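Local coordinates for protein AvtR (Acidianus filamentous virus 6, PDB 4HV0) that regulates transcription as a viral protein of the ribbon-helix-helix class, probably by binding DNA, at residues A[7-12]-A[91-96]; A[23-28]-A[63-68]; A[36-41]-A[71-76]. One frame throughout, in Å; residues are numbered along the deposited sequence.

Contact 1 of 3, residues A[7-12]-A[91-96]; sequences EEVYEF and FLKEMI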
loop_
_atom_site.group_PDB
_atom_site.type_symbol
_atom_site.label_atom_id
_atom_site.label_comp_id
_atom_site.label_asym_id
_atom_site.label_seq_id
_atom_site.Cartn_x
_atom_site.Cartn_y
_atom_site.Cartn_z
ATOM N N GLU A 7 -6.713 7.967 -5.236
ATOM C CA GLU A 7 -6.362 7.749 -6.644
ATOM C C GLU A 7 -4.909 8.134 -6.977
ATOM O O GLU A 7 -4.202 7.388 -7.654
ATOM C CB GLU A 7 -7.341 8.527 -7.515
ATOM C CG GLU A 7 -7.227 8.279 -9.003
ATOM C CD GLU A 7 -8.397 8.865 -9.762
ATOM O OE1 GLU A 7 -9.113 9.725 -9.188
ATOM O OE2 GLU A 7 -8.605 8.455 -10.925
ATOM N N GLU A 8 -4.461 9.289 -6.508
ATOM C CA GLU A 8 -3.078 9.693 -6.738
ATOM C C GLU A 8 -2.066 8.618 -6.275
ATOM O O GLU A 8 -1.092 8.297 -6.987
ATOM C CB GLU A 8 -2.795 11.029 -6.070
ATOM C CG GLU A 8 -1.430 11.573 -6.426
ATOM C CD GLU A 8 -1.180 12.974 -5.890
ATOM O OE1 GLU A 8 -2.026 13.498 -5.124
ATOM O OE2 GLU A 8 -0.114 13.546 -6.235
ATOM N N VAL A 9 -2.319 8.033 -5.113
ATOM C CA VAL A 9 -1.452 7.001 -4.596
ATOM C C VAL A 9 -1.507 5.758 -5.480
ATOM O O VAL A 9 -0.461 5.144 -5.787
ATOM C CB VAL A 9 -1.790 6.646 -3.126
ATOM C CG1 VAL A 9 -1.037 5.399 -2.682
ATOM C CG2 VAL A 9 -1.453 7.804 -2.213
ATOM N N TYR A 10 -2.712 5.378 -5.892
ATOM C CA TYR A 10 -2.878 4.206 -6.741
ATOM C C TYR A 10 -2.159 4.388 -8.079
ATOM O O TYR A 10 -1.476 3.469 -8.538
ATOM C CB TYR A 10 -4.342 3.919 -6.983
ATOM C CG TYR A 10 -4.567 2.657 -7.784
ATOM C CD1 TYR A 10 -4.407 1.405 -7.199
ATOM C CD2 TYR A 10 -4.925 2.718 -9.132
ATOM C CE1 TYR A 10 -4.602 0.244 -7.930
ATOM C CE2 TYR A 10 -5.133 1.561 -9.864
ATOM C CZ TYR A 10 -4.969 0.323 -9.262
ATOM O OH TYR A 10 -5.169 -0.827 -9.988
ATOM N N GLU A 11 -2.284 5.569 -8.692
ATOM C CA GLU A 11 -1.594 5.819 -9.958
ATOM C C GLU A 11 -0.110 5.545 -9.748
ATOM O O GLU A 11 0.502 4.772 -10.504
ATOM C CB GLU A 11 -1.805 7.252 -10.493
ATOM C CG GLU A 11 -3.245 7.662 -10.786
ATOM C CD GLU A 11 -4.046 6.647 -11.594
ATOM O OE1 GLU A 11 -3.503 5.989 -12.502
ATOM O OE2 GLU A 11 -5.256 6.494 -11.313
ATOM N N PHE A 12 0.448 6.153 -8.705
ATOM C CA PHE A 12 1.852 5.967 -8.386
ATOM C C PHE A 12 2.230 4.500 -8.222
ATOM O O PHE A 12 3.210 4.054 -8.787
ATOM C CB PHE A 12 2.219 6.712 -7.120
ATOM C CG PHE A 12 3.579 6.350 -6.610
ATOM C CD1 PHE A 12 4.712 6.974 -7.121
ATOM C CD2 PHE A 12 3.737 5.360 -5.639
ATOM C CE1 PHE A 12 5.977 6.640 -6.666
ATOM C CE2 PHE A 12 5.006 5.017 -5.182
ATOM C CZ PHE A 12 6.125 5.661 -5.699
ATOM N N PHE A 91 0.783 7.463 4.819
ATOM C CA PHE A 91 2.179 7.083 4.808
ATOM C C PHE A 91 2.697 6.954 3.370
ATOM O O PHE A 91 3.678 7.570 3.016
ATOM C CB PHE A 91 2.314 5.778 5.589
ATOM C CG PHE A 91 3.646 5.133 5.519
ATOM C CD1 PHE A 91 4.620 5.437 6.436
ATOM C CD2 PHE A 91 3.879 4.123 4.612
ATOM C CE1 PHE A 91 5.843 4.798 6.392
ATOM C CE2 PHE A 91 5.090 3.462 4.569
ATOM C CZ PHE A 91 6.076 3.801 5.453
ATOM N N LEU A 92 1.990 6.211 2.532
ATOM C CA LEU A 92 2.367 6.104 1.118
ATOM C C LEU A 92 2.317 7.456 0.396
ATOM O O LEU A 92 3.158 7.743 -0.439
ATOM C CB LEU A 92 1.454 5.133 0.383
ATOM C CG LEU A 92 1.478 3.691 0.845
ATOM C CD1 LEU A 92 0.272 2.970 0.295
ATOM C CD2 LEU A 92 2.766 3.036 0.357
ATOM N N LYS A 93 1.361 8.302 0.754
ATOM C CA LYS A 93 1.248 9.636 0.148
ATOM C C LYS A 93 2.449 10.523 0.481
ATOM O O LYS A 93 2.938 11.250 -0.364
ATOM C CB LYS A 93 -0.051 10.303 0.619
ATOM C CG LYS A 93 -0.575 11.439 -0.230
ATOM C CD LYS A 93 -2.038 11.770 0.115
ATOM C CE LYS A 93 -2.282 12.178 1.589
ATOM N NZ LYS A 93 -3.691 12.482 2.007
ATOM N N GLU A 94 2.920 10.459 1.720
ATOM C CA GLU A 94 4.076 11.242 2.140
ATOM C C GLU A 94 5.377 10.761 1.508
ATOM O O GLU A 94 6.324 11.520 1.331
ATOM C CB GLU A 94 4.228 11.178 3.658
ATOM C CG GLU A 94 3.112 11.885 4.414
ATOM C CD GLU A 94 3.333 11.892 5.906
ATOM O OE1 GLU A 94 4.450 11.504 6.370
ATOM O OE2 GLU A 94 2.406 12.313 6.622
HETATM N N MSE A 95 5.434 9.473 1.233
HETATM C CA MSE A 95 6.583 8.853 0.629
HETATM C C MSE A 95 6.644 9.268 -0.818
HETATM O O MSE A 95 7.712 9.573 -1.317
HETATM C CB MSE A 95 6.296 7.378 0.787
HETATM C CG MSE A 95 7.554 6.606 0.574
HETATM SE SE MSE A 95 6.878 4.826 0.152
HETATM C CE MSE A 95 6.452 5.035 -1.753
ATOM N N ILE A 96 5.497 9.296 -1.498
ATOM C CA ILE A 96 5.407 9.805 -2.866
ATOM C C ILE A 96 5.973 11.221 -2.899
ATOM O O ILE A 96 6.989 11.479 -3.558
ATOM C CB ILE A 96 3.937 9.865 -3.361
ATOM C CG1 ILE A 96 3.248 8.490 -3.354
ATOM C CG2 ILE A 96 3.848 10.500 -4.742
ATOM C CD1 ILE A 96 4.139 7.317 -3.618
#
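Val9 spreads its two methyls over neighbouring residues of helix 88-97, a simple case of a branched side chain spanning two partners. CG1 of Val9 lies 4.0 Å from CB of Leu92, with CD1 of the same leucine close behind, while CG2 of Val9 is 4.0 Å from CA of Lys93 and equally near its CB. The valine crosses both side chains at about a right angle. One turn on, the Phe12 ring has its CG anti to the backbone N (chi1 169°), which swings it across to the second helix. CG1 of Ile96, coming from the opposite direction, lies over one face of the ring, offset toward the rim; the closer placing of its CD1 is doubtful. The bend at the end of the selenomethionine Met95 brings its CE to 3.7 Å from CE2 of Phe12, in an oblique approach. Lys93 contributes only its base here; its chain leads away and NZ forms a salt bridge with Glu6, just ahead of helix 7-19. Behind the interface, Leu92 and Met95 rest on Ile31 of helix 24-36. The short axes pass 9.8 Å apart at 63°. This is apolar helix-helix packing, joining the first helix of the CopG-like ribbon-helix-helix region to the C-terminal helix.

Contact 2 of 3, residues A[23-28]-A[63-68]; sequences SVPAVI and YRINCK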
loop_
_atom_site.group_PDB
_atom_site.type_symbol
_atom_site.label_atom_id
_atom_site.label_comp_id
_atom_site.label_asym_id
_atom_site.label_seq_id
_atom_site.Cartn_x
_atom_site.Cartn_y
_atom_site.Cartn_z
ATOM N N SER A 23 2.810 -6.794 -9.931
ATOM C CA SER A 23 1.512 -6.238 -9.579
ATOM C C SER A 23 1.601 -5.062 -8.587
ATOM O O SER A 23 2.657 -4.795 -8.026
ATOM C CB SER A 23 0.664 -7.345 -8.996
ATOM O OG SER A 23 1.291 -7.844 -7.838
ATOM N N VAL A 24 0.478 -4.370 -8.385
ATOM C CA VAL A 24 0.376 -3.299 -7.400
ATOM C C VAL A 24 0.539 -3.844 -5.969
ATOM O O VAL A 24 1.223 -3.219 -5.152
ATOM C CB VAL A 24 -0.928 -2.489 -7.597
ATOM C CG1 VAL A 24 -1.203 -1.529 -6.446
ATOM C CG2 VAL A 24 -0.812 -1.674 -8.877
ATOM N N PRO A 25 -0.034 -5.017 -5.660
ATOM C CA PRO A 25 0.257 -5.593 -4.345
ATOM C C PRO A 25 1.722 -5.983 -4.096
ATOM O O PRO A 25 2.174 -5.962 -2.953
ATOM C CB PRO A 25 -0.625 -6.841 -4.309
ATOM C CG PRO A 25 -1.766 -6.508 -5.182
ATOM C CD PRO A 25 -1.148 -5.720 -6.306
ATOM N N ALA A 26 2.446 -6.369 -5.134
ATOM C CA ALA A 26 3.868 -6.677 -4.975
ATOM C C ALA A 26 4.626 -5.418 -4.569
ATOM O O ALA A 26 5.519 -5.439 -3.718
ATOM C CB ALA A 26 4.448 -7.278 -6.261
ATOM N N VAL A 27 4.261 -4.309 -5.174
ATOM C CA VAL A 27 4.894 -3.030 -4.875
ATOM C C VAL A 27 4.588 -2.628 -3.391
ATOM O O VAL A 27 5.501 -2.298 -2.628
ATOM C CB VAL A 27 4.429 -1.995 -5.941
ATOM C CG1 VAL A 27 4.884 -0.576 -5.645
ATOM C CG2 VAL A 27 4.913 -2.418 -7.312
ATOM N N ILE A 28 3.325 -2.711 -2.972
ATOM C CA ILE A 28 2.972 -2.435 -1.572
ATOM C C ILE A 28 3.755 -3.334 -0.627
ATOM O O ILE A 28 4.357 -2.826 0.315
ATOM C CB ILE A 28 1.474 -2.627 -1.306
ATOM C CG1 ILE A 28 0.684 -1.515 -1.961
ATOM C CG2 ILE A 28 1.155 -2.709 0.175
ATOM C CD1 ILE A 28 -0.779 -1.902 -2.058
ATOM N N TYR A 63 -9.349 3.332 -4.160
ATOM C CA TYR A 63 -9.073 1.967 -4.607
ATOM C C TYR A 63 -8.922 1.028 -3.428
ATOM O O TYR A 63 -8.272 1.344 -2.462
ATOM C CB TYR A 63 -7.845 1.951 -5.505
ATOM C CG TYR A 63 -8.070 2.653 -6.831
ATOM C CD1 TYR A 63 -8.316 1.931 -8.005
ATOM C CD2 TYR A 63 -8.045 4.044 -6.906
ATOM C CE1 TYR A 63 -8.518 2.587 -9.212
ATOM C CE2 TYR A 63 -8.243 4.705 -8.105
ATOM C CZ TYR A 63 -8.482 3.978 -9.254
ATOM O OH TYR A 63 -8.674 4.652 -10.444
ATOM N N ARG A 64 -9.558 -0.132 -3.516
ATOM C CA ARG A 64 -9.441 -1.186 -2.517
ATOM C C ARG A 64 -8.428 -2.216 -3.035
ATOM O O ARG A 64 -8.644 -2.823 -4.076
ATOM C CB ARG A 64 -10.791 -1.862 -2.293
ATOM C CG ARG A 64 -11.824 -1.006 -1.587
ATOM C CD ARG A 64 -12.726 -1.848 -0.700
ATOM N NE ARG A 64 -13.654 -1.008 0.060
ATOM C CZ ARG A 64 -13.325 -0.253 1.113
ATOM N NH1 ARG A 64 -12.072 -0.201 1.567
ATOM N NH2 ARG A 64 -14.260 0.466 1.728
ATOM N N ILE A 65 -7.323 -2.408 -2.323
ATOM C CA ILE A 65 -6.247 -3.290 -2.786
ATOM C C ILE A 65 -6.124 -4.530 -1.915
ATOM O O ILE A 65 -5.984 -4.435 -0.696
ATOM C CB ILE A 65 -4.894 -2.572 -2.792
ATOM C CG1 ILE A 65 -4.866 -1.446 -3.817
ATOM C CG2 ILE A 65 -3.789 -3.545 -3.171
ATOM C CD1 ILE A 65 -3.632 -0.581 -3.727
ATOM N N ASN A 66 -6.146 -5.697 -2.560
ATOM C CA ASN A 66 -5.989 -6.976 -1.870
ATOM C C ASN A 66 -4.529 -7.242 -1.542
ATOM O O ASN A 66 -3.862 -8.057 -2.173
ATOM C CB ASN A 66 -6.589 -8.137 -2.682
ATOM C CG ASN A 66 -7.822 -8.736 -2.022
ATOM O OD1 ASN A 66 -8.246 -8.302 -0.954
ATOM N ND2 ASN A 66 -8.398 -9.742 -2.656
ATOM N N CYS A 67 -4.021 -6.511 -0.565
ATOM C CA CYS A 67 -2.700 -6.785 -0.075
ATOM C C CYS A 67 -2.856 -7.850 0.983
ATOM O O CYS A 67 -3.602 -7.656 1.945
ATOM C CB CYS A 67 -2.061 -5.542 0.506
ATOM S SG CYS A 67 -0.310 -5.814 0.740
ATOM N N LYS A 68 -2.209 -8.993 0.751
ATOM C CA LYS A 68 -2.146 -10.104 1.693
ATOM C C LYS A 68 -0.685 -10.340 2.093
ATOM O O LYS A 68 0.149 -10.580 1.236
ATOM C CB LYS A 68 -2.685 -11.383 1.048
ATOM C CG LYS A 68 -4.115 -11.300 0.569
ATOM C CD LYS A 68 -4.704 -12.676 0.294
ATOM C CE LYS A 68 -6.135 -12.575 -0.203
ATOM N NZ LYS A 68 -6.687 -13.911 -0.557
#
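Ile28 and Ile65 meet through matching torsions: in each, CG1 is anti to the carbonyl carbon (chi1 -71° and -66°) and the chain then runs on extended to CD1. The two side chains therefore reach toward each other tip to tip, with CD1 of Ile28 3.6 Å from CD1 of Ile65 and just as near to its CG2. The other branch of Ile28 serves a different partner. Its CG2 comes 3.5 Å from SG of Cys67, so one isoleucine covers both the end of the strand and the turn that follows. Val24, one helical turn earlier, presents CG1 at 3.8 Å from CD1 of Ile65 and crosses that side chain at about a right angle. Next to it, Pro25 touches the far end of the strand. Its CG lies 4.1 Å from CG2 of Ile65 and 4.0 Å from O of Asn66, so the ring rests partly on backbone.

Helix against sheet is the general theme, here in a fold of the ribbon-helix-helix type: strand 60-65 pairs antiparallel with strand 3-6, and helix 24-36 packs across it, the short axes 10.8 Å apart. Asn66 marks the end of the strand as the centre of an inverse gamma turn, which carries the chain on to Cys67 beneath the helix start. That start is capped by Ser23, whose OG accepts from N of Ala26 at 3.3 Å. The apolar layer continues outside the two segments. Leu13 of helix 7-19 touches both Val24 and Ile28, whereas on the sheet side Ile65 rests on Val5 and Cys67 on Val3.

Contact 3 of 3, residues A[36-41]-A[71-76]; sequences FGIEDR and KRNEIL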
loop_
_atom_site.group_PDB
_atom_site.type_symbol
_atom_site.label_atom_id
_atom_site.label_comp_id
_atom_site.label_asym_id
_atom_site.label_seq_id
_atom_site.Cartn_x
_atom_site.Cartn_y
_atom_site.Cartn_z
ATOM N N PHE A 36 9.183 -1.237 7.112
ATOM C CA PHE A 36 8.957 -1.873 8.424
ATOM C C PHE A 36 10.029 -2.898 8.767
ATOM O O PHE A 36 10.093 -3.384 9.886
ATOM C CB PHE A 36 7.530 -2.417 8.564
ATOM C CG PHE A 36 6.524 -1.311 8.506
ATOM C CD1 PHE A 36 6.236 -0.530 9.627
ATOM C CD2 PHE A 36 5.992 -0.940 7.309
ATOM C CE1 PHE A 36 5.383 0.551 9.541
ATOM C CE2 PHE A 36 5.142 0.142 7.212
ATOM C CZ PHE A 36 4.843 0.899 8.336
ATOM N N GLY A 37 10.915 -3.150 7.819
ATOM C CA GLY A 37 12.103 -3.943 8.067
ATOM C C GLY A 37 11.850 -5.415 8.348
ATOM O O GLY A 37 12.577 -6.020 9.141
ATOM N N ILE A 38 10.855 -5.960 7.656
ATOM C CA ILE A 38 10.361 -7.307 7.852
ATOM C C ILE A 38 10.443 -8.215 6.627
ATOM O O ILE A 38 10.393 -7.798 5.475
ATOM C CB ILE A 38 8.892 -7.349 8.344
ATOM C CG1 ILE A 38 7.968 -6.524 7.413
ATOM C CG2 ILE A 38 8.884 -6.972 9.810
ATOM C CD1 ILE A 38 6.517 -6.450 7.823
ATOM N N GLU A 39 10.527 -9.489 6.944
ATOM C CA GLU A 39 10.567 -10.570 5.992
ATOM C C GLU A 39 9.148 -11.054 5.785
ATOM O O GLU A 39 8.463 -11.337 6.754
ATOM C CB GLU A 39 11.391 -11.698 6.598
ATOM C CG GLU A 39 11.505 -12.947 5.740
ATOM C CD GLU A 39 12.691 -12.888 4.786
ATOM O OE1 GLU A 39 12.917 -11.819 4.170
ATOM O OE2 GLU A 39 13.388 -13.923 4.663
ATOM N N ASP A 40 8.711 -11.167 4.542
ATOM C CA ASP A 40 7.414 -11.769 4.264
ATOM C C ASP A 40 7.451 -12.714 3.055
ATOM O O ASP A 40 7.913 -12.359 1.962
ATOM C CB ASP A 40 6.346 -10.698 4.081
ATOM C CG ASP A 40 4.938 -11.282 4.031
ATOM O OD1 ASP A 40 4.540 -11.781 2.966
ATOM O OD2 ASP A 40 4.205 -11.216 5.037
ATOM N N ARG A 41 6.924 -13.915 3.269
ATOM C CA ARG A 41 6.986 -14.982 2.269
ATOM C C ARG A 41 5.888 -14.876 1.227
ATOM O O ARG A 41 6.051 -15.379 0.137
ATOM C CB ARG A 41 6.888 -16.357 2.930
ATOM C CG ARG A 41 7.374 -17.524 2.079
ATOM C CD ARG A 41 8.816 -17.877 2.415
ATOM N NE ARG A 41 9.211 -19.210 1.911
ATOM C CZ ARG A 41 9.054 -20.375 2.560
ATOM N NH1 ARG A 41 8.464 -20.446 3.757
ATOM N NH2 ARG A 41 9.473 -21.505 1.985
ATOM N N LYS A 71 0.062 -13.446 8.384
ATOM C CA LYS A 71 -0.751 -12.885 9.453
ATOM C C LYS A 71 0.094 -12.118 10.480
ATOM O O LYS A 71 -0.319 -11.062 10.933
ATOM C CB LYS A 71 -1.616 -13.978 10.128
ATOM C CG LYS A 71 -2.781 -14.449 9.251
ATOM C CD LYS A 71 -3.574 -15.627 9.839
ATOM C CE LYS A 71 -4.769 -16.029 8.954
ATOM N NZ LYS A 71 -6.036 -16.392 9.663
ATOM N N ARG A 72 1.271 -12.627 10.830
ATOM C CA ARG A 72 2.119 -11.954 11.820
ATOM C C ARG A 72 2.578 -10.550 11.357
ATOM O O ARG A 72 2.574 -9.606 12.162
ATOM C CB ARG A 72 3.281 -12.821 12.352
ATOM C CG ARG A 72 2.879 -13.568 13.620
ATOM C CD ARG A 72 1.734 -14.551 13.382
ATOM N NE ARG A 72 0.760 -14.518 14.467
ATOM C CZ ARG A 72 -0.400 -15.162 14.437
ATOM N NH1 ARG A 72 -0.699 -15.914 13.385
ATOM N NH2 ARG A 72 -1.251 -15.065 15.457
ATOM N N ASN A 73 2.902 -10.419 10.075
ATOM C CA ASN A 73 3.300 -9.147 9.530
ATOM C C ASN A 73 2.124 -8.185 9.375
ATOM O O ASN A 73 2.279 -6.990 9.553
ATOM C CB ASN A 73 4.031 -9.323 8.199
ATOM C CG ASN A 73 5.436 -9.895 8.348
ATOM O OD1 ASN A 73 5.926 -10.581 7.449
ATOM N ND2 ASN A 73 6.086 -9.607 9.446
ATOM N N GLU A 74 0.946 -8.699 9.078
ATOM C CA GLU A 74 -0.257 -7.881 9.077
ATOM C C GLU A 74 -0.454 -7.161 10.421
ATOM O O GLU A 74 -0.707 -5.959 10.461
ATOM C CB GLU A 74 -1.475 -8.747 8.797
ATOM C CG GLU A 74 -2.586 -8.019 8.072
ATOM C CD GLU A 74 -3.766 -8.921 7.844
ATOM O OE1 GLU A 74 -3.726 -9.713 6.865
ATOM O OE2 GLU A 74 -4.713 -8.834 8.651
ATOM N N ILE A 75 -0.304 -7.895 11.511
ATOM C CA ILE A 75 -0.411 -7.310 12.824
ATOM C C ILE A 75 0.705 -6.296 13.097
ATOM O O ILE A 75 0.409 -5.198 13.585
ATOM C CB ILE A 75 -0.493 -8.419 13.910
ATOM C CG1 ILE A 75 -1.856 -9.125 13.798
ATOM C CG2 ILE A 75 -0.345 -7.878 15.319
ATOM C CD1 ILE A 75 -1.936 -10.543 14.330
ATOM N N LEU A 76 1.960 -6.614 12.753
ATOM C CA LEU A 76 3.066 -5.673 13.025
ATOM C C LEU A 76 2.808 -4.385 12.278
ATOM O O LEU A 76 2.917 -3.310 12.839
ATOM C CB LEU A 76 4.435 -6.238 12.628
ATOM C CG LEU A 76 4.913 -7.443 13.452
ATOM C CD1 LEU A 76 6.246 -7.933 12.918
ATOM C CD2 LEU A 76 5.007 -7.126 14.935
#
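Ile38 faces Asn73, approaching from the opposite direction, and can be followed outward from its backbone. CB lies near the end of the asparagine amide. From there the branches part: CG2 looks along the helix to Leu76, 4.2 Å from its CD1, the two side chains sliding past each other in opposite directions. CG1 takes the place between the backbone N and the carbonyl carbon (chi1 53°), and the extended chain carries CD1 to the base of the amide, 3.6 Å from CG of Asn73 and 3.8 Å from CB of Asn73. The tip thus covers the stem of a polar side chain. Farther along the loop, Asp40 slides past Asn73 with its carboxylate turned 43° from the amide plane; OD2 of Asp40 lies 3.7 Å from CB of Asn73. The carboxylate is held by a hydrogen bond from N of Glu70, while N of Arg41 donates to the side chain of Glu70 in return. Gly37, with positive phi, is the first residue beyond helix 24-36 and turns the chain into this loop, which runs past the N-terminal turns of helix 71-84; Ile38 also touches Val77, and Asp40 leans back on Arg29 and Lys33 of helix 24-36.

Overall arrangement
From the N terminus, strand 3-6 leads into helix 7-19, whose first turns wait for helix 88-97 near the far end of the chain; contact 1 therefore closes the longest loop, and contacts 2 and 3 both fall within it. Helix 24-36 starts in contact 2, which brings back strand 60-65, and the residues following that helix enter contact 3 with helix 71-84. These two loops cross, since their segments alternate in sequence. Tyr10 stacking on Tyr63 links contacts 1 and 2 directly, while Phe36 and Phe91 touch between contacts 1 and 3. Together they tie the sheet and all four helices into one compact fold.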